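PDB 3BTV: Galactose/lactose metabolism regulatory protein GAL80 from Saccharomyces cerevisiae, which represses the yeast lactose/galactose metabolic genes by binding GAL4 and blocking its transcriptional activation when no inducing sugar is present. Local coordinates for residues W126-E136 and L405-E416. The protein carries 1 engineered substitution. Residues are numbered along the deposited sequence; the frame is centred on the assembly and turned at random.
Sequences WALACSLDQAE and LMDALILHRLIE
With the CG of Trp126 anti to the backbone N (chi1 178°) and the His412 ring swung off a staggered position, indole and imidazole reach across from facing segments and overlap obliquely, and the six-membered ring of Trp126 and the His412 ring end with centroids 4.6 Å apart. Their planes meet at 42°, a pairing in which Trp126 CH2 lies over the middle of one imidazole face. The opposite imidazole face receives the methyl group of Ala135 in a CH-pi contact, CB to ring centroid 4.0 Å, so the histidine is held between an aromatic ring and the helix 132-143. NE2 of His412 accepts a weak hydrogen bond from Ala129 N (3.3 Å), tying helix 405-424 to the loop that follows the cis peptide between Trp126 and Ala127. The indole is likewise covered on both faces: Ala127 CB lies over one, and Leu411 CD2 sits 3.5 Å from the six-membered ring's centroid on the other. NE1 of Trp126 donates a hydrogen bond to the carbonyl oxygen of Thr211. Were Trp126 an alanine, a gap would probably open beside Leu411, and one face of His412 would lose its aromatic partner.

Farther along, Leu132 enters as a knob among Leu409, His412, Arg413 and Glu416, its CD1 lying 3.8 Å from Arg413 CG. Glu136 OE2 and Arg413 NE form a long salt bridge at 3.9 Å, although Arg413 NH1 also hydrogen-bonds the carbonyl oxygen of Ile433. The helical segments 132-136 and 405-416 run almost antiparallel, at 164°. The example shows how a helix late in the chain can return to the N-terminal domain, packing here against the strand-to-helix loop and following helix of a Rossmann fold.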
ATOM      1  N   TRP B 126      11.369  -2.273 -24.004  1.00 47.17           N
ATOM      2  CA  TRP B 126      10.925  -3.052 -22.853  1.00 47.97           C
ATOM      3  C   TRP B 126       9.520  -3.551 -23.168  1.00 65.32           C
ATOM      4  O   TRP B 126       8.716  -2.795 -23.700  1.00 60.98           O
ATOM      5  CB  TRP B 126      10.919  -2.190 -21.586  1.00 42.01           C
ATOM      6  CG  TRP B 126      10.413  -2.937 -20.388  1.00 44.66           C
ATOM      7  CD1 TRP B 126       9.171  -2.860 -19.849  1.00 42.62           C
ATOM      8  CD2 TRP B 126      11.130  -3.905 -19.613  1.00 44.90           C
ATOM      9  NE1 TRP B 126       9.064  -3.718 -18.789  1.00 50.61           N
ATOM     10  CE2 TRP B 126      10.254  -4.376 -18.624  1.00 49.54           C
ATOM     11  CE3 TRP B 126      12.425  -4.429 -19.671  1.00 52.40           C
ATOM     12  CZ2 TRP B 126      10.633  -5.335 -17.678  1.00 50.21           C
ATOM     13  CZ3 TRP B 126      12.802  -5.375 -18.734  1.00 43.75           C
ATOM     14  CH2 TRP B 126      11.908  -5.825 -17.757  1.00 51.37           C
ATOM     15  N   ALA B 127       9.211  -4.811 -22.868  1.00 64.76           N
ATOM     16  CA  ALA B 127      10.106  -5.726 -22.174  1.00 53.96           C
ATOM     17  C   ALA B 127      11.083  -6.400 -23.126  1.00 54.62           C
ATOM     18  O   ALA B 127      10.800  -6.576 -24.313  1.00 63.97           O
ATOM     19  CB  ALA B 127       9.290  -6.786 -21.423  1.00 56.25           C
ATOM     20  N   LEU B 128      12.234  -6.798 -22.592  1.00 53.52           N
ATOM     21  CA  LEU B 128      13.270  -7.405 -23.409  1.00 53.17           C
ATOM     22  C   LEU B 128      12.778  -8.726 -24.003  1.00 53.49           C
ATOM     23  O   LEU B 128      12.956  -8.987 -25.189  1.00 61.61           O
ATOM     24  CB  LEU B 128      14.549  -7.631 -22.593  1.00 53.74           C
ATOM     25  CG  LEU B 128      15.692  -8.292 -23.378  1.00 58.02           C
ATOM     26  CD1 LEU B 128      15.966  -7.544 -24.691  1.00 61.15           C
ATOM     27  CD2 LEU B 128      16.955  -8.373 -22.528  1.00 61.86           C
ATOM     28  N   ALA B 129      12.136  -9.545 -23.178  1.00 59.11           N
ATOM     29  CA  ALA B 129      11.643 -10.838 -23.643  1.00 56.37           C
ATOM     30  C   ALA B 129      10.426 -11.297 -22.843  1.00 57.99           C
ATOM     31  O   ALA B 129       9.920 -10.567 -21.985  1.00 59.53           O
ATOM     32  CB  ALA B 129      12.744 -11.876 -23.574  1.00 62.05           C
ATOM     33  N   CYS B 130       9.953 -12.503 -23.143  1.00 64.83           N
ATOM     34  CA  CYS B 130       8.764 -13.064 -22.490  1.00 66.09           C
ATOM     35  C   CYS B 130       9.058 -13.813 -21.200  1.00 69.40           C
ATOM     36  O   CYS B 130       8.136 -14.194 -20.480  1.00 73.23           O
ATOM     37  CB  CYS B 130       8.050 -14.016 -23.452  1.00 71.61           C
ATOM     38  SG  CYS B 130       7.423 -13.173 -24.902  1.00 80.51           S
ATOM     39  N   SER B 131      10.336 -14.048 -20.924  1.00 63.25           N
ATOM     40  CA  SER B 131      10.740 -14.747 -19.707  1.00 58.51           C
ATOM     41  C   SER B 131      12.167 -14.372 -19.351  1.00 61.20           C
ATOM     42  O   SER B 131      12.921 -13.895 -20.203  1.00 65.83           O
ATOM     43  CB  SER B 131      10.657 -16.257 -19.907  1.00 57.98           C
ATOM     44  OG  SER B 131      11.625 -16.686 -20.863  1.00 63.85           O
ATOM     45  N   LEU B 132      12.531 -14.586 -18.091  1.00 65.84           N
ATOM     46  CA  LEU B 132      13.890 -14.324 -17.638  1.00 70.11           C
ATOM     47  C   LEU B 132      14.861 -15.196 -18.450  1.00 64.92           C
ATOM     48  O   LEU B 132      15.910 -14.734 -18.917  1.00 76.70           O
ATOM     49  CB  LEU B 132      14.001 -14.601 -16.131  1.00 59.69           C
ATOM     50  CG  LEU B 132      15.387 -14.456 -15.503  1.00 65.10           C
ATOM     51  CD1 LEU B 132      15.965 -13.090 -15.807  1.00 54.65           C
ATOM     52  CD2 LEU B 132      15.342 -14.706 -14.018  1.00 52.74           C
ATOM     53  N   ASP B 133      14.488 -16.453 -18.648  1.00 64.50           N
ATOM     54  CA  ASP B 133      15.292 -17.361 -19.471  1.00 66.16           C
ATOM     55  C   ASP B 133      15.627 -16.760 -20.832  1.00 75.03           C
ATOM     56  O   ASP B 133      16.796 -16.687 -21.215  1.00 74.92           O
ATOM     57  CB  ASP B 133      14.581 -18.700 -19.655  1.00 90.73           C
ATOM     58  CG  ASP B 133      14.711 -19.597 -18.440  1.00113.88           C
ATOM     59  OD1 ASP B 133      15.608 -19.346 -17.607  1.00107.33           O
ATOM     60  OD2 ASP B 133      13.919 -20.554 -18.319  1.00130.47           O
ATOM     61  N   GLN B 134      14.599 -16.333 -21.563  1.00 70.55           N
ATOM     62  CA  GLN B 134      14.797 -15.651 -22.841  1.00 62.96           C
ATOM     63  C   GLN B 134      15.672 -14.414 -22.683  1.00 55.01           C
ATOM     64  O   GLN B 134      16.555 -14.166 -23.505  1.00 64.88           O
ATOM     65  CB  GLN B 134      13.455 -15.213 -23.436  1.00 77.13           C
ATOM     66  CG  GLN B 134      12.734 -16.266 -24.261  1.00 79.08           C
ATOM     67  CD  GLN B 134      11.598 -15.683 -25.101  1.00 81.38           C
ATOM     68  OE1 GLN B 134      11.261 -14.496 -24.997  1.00 74.85           O
ATOM     69  NE2 GLN B 134      11.009 -16.519 -25.947  1.00 78.18           N
ATOM     70  N   ALA B 135      15.402 -13.620 -21.642  1.00 57.74           N
ATOM     71  CA  ALA B 135      16.129 -12.363 -21.450  1.00 60.81           C
ATOM     72  C   ALA B 135      17.627 -12.629 -21.280  1.00 68.48           C
ATOM     73  O   ALA B 135      18.471 -11.957 -21.882  1.00 74.11           O
ATOM     74  CB  ALA B 135      15.568 -11.583 -20.246  1.00 54.26           C
ATOM     75  N   GLU B 136      17.949 -13.626 -20.466  1.00 68.26           N
ATOM     76  CA  GLU B 136      19.337 -14.031 -20.271  1.00 67.04           C
ATOM     77  C   GLU B 136      20.010 -14.510 -21.548  1.00 62.83           C
ATOM     78  O   GLU B 136      21.169 -14.178 -21.805  1.00 79.43           O
ATOM     79  CB  GLU B 136      19.450 -15.064 -19.149  1.00 71.08           C
ATOM     80  CG  GLU B 136      19.529 -14.388 -17.791  1.00 58.30           C
ATOM     81  CD  GLU B 136      19.211 -15.310 -16.635  1.00 96.28           C
ATOM     82  OE1 GLU B 136      18.922 -16.503 -16.881  1.00111.94           O
ATOM     83  OE2 GLU B 136      19.249 -14.832 -15.479  1.00 90.91           O
ATOM     84  N   LEU B 405      20.725  -3.278 -21.921  1.00 53.63           N
ATOM     85  CA  LEU B 405      20.132  -4.596 -21.736  1.00 49.54           C
ATOM     86  C   LEU B 405      20.456  -5.203 -20.359  1.00 62.91           C
ATOM     87  O   LEU B 405      19.726  -6.067 -19.870  1.00 59.81           O
ATOM     88  CB  LEU B 405      20.559  -5.534 -22.868  1.00 58.46           C
ATOM     89  CG  LEU B 405      19.550  -5.710 -24.011  1.00 70.50           C
ATOM     90  CD1 LEU B 405      18.784  -4.421 -24.325  1.00 57.14           C
ATOM     91  CD2 LEU B 405      20.241  -6.251 -25.253  1.00 60.90           C
ATOM     92  N   MET B 406      21.538  -4.752 -19.730  1.00 51.96           N
ATOM     93  CA  MET B 406      21.826  -5.216 -18.378  1.00 46.03           C
ATOM     94  C   MET B 406      20.820  -4.640 -17.380  1.00 44.99           C
ATOM     95  O   MET B 406      20.372  -5.325 -16.461  1.00 54.03           O
ATOM     96  CB  MET B 406      23.239  -4.838 -17.950  1.00 55.05           C
ATOM     97  CG  MET B 406      23.515  -5.219 -16.504  1.00 57.14           C
ATOM     98  SD  MET B 406      23.228  -6.984 -16.232  1.00 71.06           S
ATOM     99  CE  MET B 406      24.661  -7.695 -16.979  1.00 58.85           C
ATOM    100  N   ASP B 407      20.481  -3.370 -17.551  1.00 43.62           N
ATOM    101  CA  ASP B 407      19.433  -2.763 -16.739  1.00 44.52           C
ATOM    102  C   ASP B 407      18.121  -3.507 -16.976  1.00 43.75           C
ATOM    103  O   ASP B 407      17.368  -3.766 -16.047  1.00 48.97           O
ATOM    104  CB  ASP B 407      19.295  -1.276 -17.064  1.00 47.80           C
ATOM    105  CG  ASP B 407      20.537  -0.479 -16.684  1.00 63.56           C
ATOM    106  OD1 ASP B 407      20.848  -0.394 -15.478  1.00 53.81           O
ATOM    107  OD2 ASP B 407      21.207   0.062 -17.593  1.00 49.88           O
ATOM    108  N   ALA B 408      17.854  -3.860 -18.227  1.00 46.22           N
ATOM    109  CA  ALA B 408      16.676  -4.664 -18.556  1.00 50.48           C
ATOM    110  C   ALA B 408      16.715  -6.008 -17.836  1.00 55.12           C
ATOM    111  O   ALA B 408      15.724  -6.443 -17.257  1.00 50.16           O
ATOM    112  CB  ALA B 408      16.578  -4.887 -20.071  1.00 49.07           C
ATOM    113  N   LEU B 409      17.870  -6.663 -17.878  1.00 56.02           N
ATOM    114  CA  LEU B 409      18.019  -7.997 -17.296  1.00 42.88           C
ATOM    115  C   LEU B 409      17.723  -7.973 -15.794  1.00 44.16           C
ATOM    116  O   LEU B 409      16.956  -8.786 -15.283  1.00 56.04           O
ATOM    117  CB  LEU B 409      19.428  -8.525 -17.573  1.00 53.03           C
ATOM    118  CG  LEU B 409      19.728  -9.963 -17.157  1.00 61.90           C
ATOM    119  CD1 LEU B 409      18.754 -10.914 -17.825  1.00 59.24           C
ATOM    120  CD2 LEU B 409      21.169 -10.305 -17.516  1.00 58.56           C
ATOM    121  N   ILE B 410      18.310  -7.009 -15.097  1.00 47.15           N
ATOM    122  CA  ILE B 410      18.082  -6.851 -13.671  1.00 42.69           C
ATOM    123  C   ILE B 410      16.586  -6.643 -13.372  1.00 50.21           C
ATOM    124  O   ILE B 410      16.038  -7.213 -12.427  1.00 51.80           O
ATOM    125  CB  ILE B 410      18.929  -5.689 -13.124  1.00 48.97           C
ATOM    126  CG1 ILE B 410      20.415  -6.064 -13.157  1.00 56.49           C
ATOM    127  CG2 ILE B 410      18.460  -5.276 -11.719  1.00 49.23           C
ATOM    128  CD1 ILE B 410      21.351  -4.865 -13.092  1.00 56.29           C
ATOM    129  N   LEU B 411      15.923  -5.849 -14.197  1.00 47.47           N
ATOM    130  CA  LEU B 411      14.489  -5.634 -14.045  1.00 44.35           C
ATOM    131  C   LEU B 411      13.730  -6.950 -14.255  1.00 36.79           C
ATOM    132  O   LEU B 411      12.808  -7.288 -13.498  1.00 49.78           O
ATOM    133  CB  LEU B 411      14.009  -4.575 -15.042  1.00 45.25           C
ATOM    134  CG  LEU B 411      12.555  -4.110 -14.906  1.00 48.14           C
ATOM    135  CD1 LEU B 411      12.228  -3.761 -13.468  1.00 38.84           C
ATOM    136  CD2 LEU B 411      12.300  -2.907 -15.828  1.00 43.67           C
ATOM    137  N   HIS B 412      14.128  -7.704 -15.279  1.00 45.18           N
ATOM    138  CA  HIS B 412      13.525  -9.013 -15.498  1.00 44.87           C
ATOM    139  C   HIS B 412      13.681  -9.925 -14.277  1.00 46.39           C
ATOM    140  O   HIS B 412      12.764 -10.666 -13.940  1.00 53.84           O
ATOM    141  CB  HIS B 412      14.099  -9.700 -16.734  1.00 52.03           C
ATOM    142  CG  HIS B 412      13.305  -9.457 -17.976  1.00 55.28           C
ATOM    143  ND1 HIS B 412      12.020  -9.929 -18.141  1.00 52.54           N
ATOM    144  CD2 HIS B 412      13.611  -8.791 -19.116  1.00 43.17           C
ATOM    145  CE1 HIS B 412      11.566  -9.557 -19.324  1.00 57.37           C
ATOM    146  NE2 HIS B 412      12.510  -8.863 -19.934  1.00 64.99           N
ATOM    147  N   ARG B 413      14.844  -9.880 -13.635  1.00 45.42           N
ATOM    148  CA  ARG B 413      15.064 -10.697 -12.440  1.00 49.02           C
ATOM    149  C   ARG B 413      14.102 -10.294 -11.354  1.00 51.12           C
ATOM    150  O   ARG B 413      13.606 -11.138 -10.603  1.00 51.97           O
ATOM    151  CB  ARG B 413      16.500 -10.565 -11.940  1.00 49.95           C
ATOM    152  CG  ARG B 413      17.523 -11.236 -12.860  1.00 62.55           C
ATOM    153  CD  ARG B 413      18.959 -11.011 -12.397  1.00 58.72           C
ATOM    154  NE  ARG B 413      19.905 -11.743 -13.238  1.00 60.09           N
ATOM    155  CZ  ARG B 413      21.230 -11.708 -13.102  1.00 79.60           C
ATOM    156  NH1 ARG B 413      21.795 -10.969 -12.151  1.00 60.86           N
ATOM    157  NH2 ARG B 413      21.992 -12.423 -13.921  1.00 78.85           N
ATOM    158  N   LEU B 414      13.830  -8.993 -11.270  1.00 48.77           N
ATOM    159  CA  LEU B 414      12.887  -8.504 -10.280  1.00 44.54           C
ATOM    160  C   LEU B 414      11.463  -8.952 -10.610  1.00 44.50           C
ATOM    161  O   LEU B 414      10.716  -9.373  -9.728  1.00 48.18           O
ATOM    162  CB  LEU B 414      12.956  -6.970 -10.161  1.00 39.26           C
ATOM    163  CG  LEU B 414      12.040  -6.354  -9.102  1.00 40.17           C
ATOM    164  CD1 LEU B 414      12.361  -6.901  -7.719  1.00 45.08           C
ATOM    165  CD2 LEU B 414      12.127  -4.792  -9.117  1.00 36.61           C
ATOM    166  N   ILE B 415      11.085  -8.846 -11.877  1.00 49.84           N
ATOM    167  CA  ILE B 415       9.761  -9.277 -12.294  1.00 46.94           C
ATOM    168  C   ILE B 415       9.611 -10.782 -12.071  1.00 52.38           C
ATOM    169  O   ILE B 415       8.589 -11.257 -11.566  1.00 45.27           O
ATOM    170  CB  ILE B 415       9.517  -8.991 -13.776  1.00 44.69           C
ATOM    171  CG1 ILE B 415       9.480  -7.472 -14.038  1.00 53.57           C
ATOM    172  CG2 ILE B 415       8.217  -9.629 -14.207  1.00 62.26           C
ATOM    173  CD1 ILE B 415       8.500  -6.726 -13.160  1.00 53.56           C
ATOM    174  N   GLU B 416      10.636 -11.534 -12.447  1.00 48.54           N
ATOM    175  CA  GLU B 416      10.610 -12.978 -12.209  1.00 54.37           C
ATOM    176  C   GLU B 416      10.342 -13.236 -10.736  1.00 56.58           C
ATOM    177  O   GLU B 416       9.501 -14.062 -10.389  1.00 55.76           O
ATOM    178  CB  GLU B 416      11.916 -13.630 -12.651  1.00 53.55           C
ATOM    179  CG  GLU B 416      11.984 -15.140 -12.392  1.00 78.19           C
ATOM    180  CD  GLU B 416      10.716 -15.876 -12.799  1.00 93.64           C
ATOM    181  OE1 GLU B 416      10.034 -15.430 -13.747  1.00 86.00           O
ATOM    182  OE2 GLU B 416      10.402 -16.909 -12.168  1.00121.10           O
TER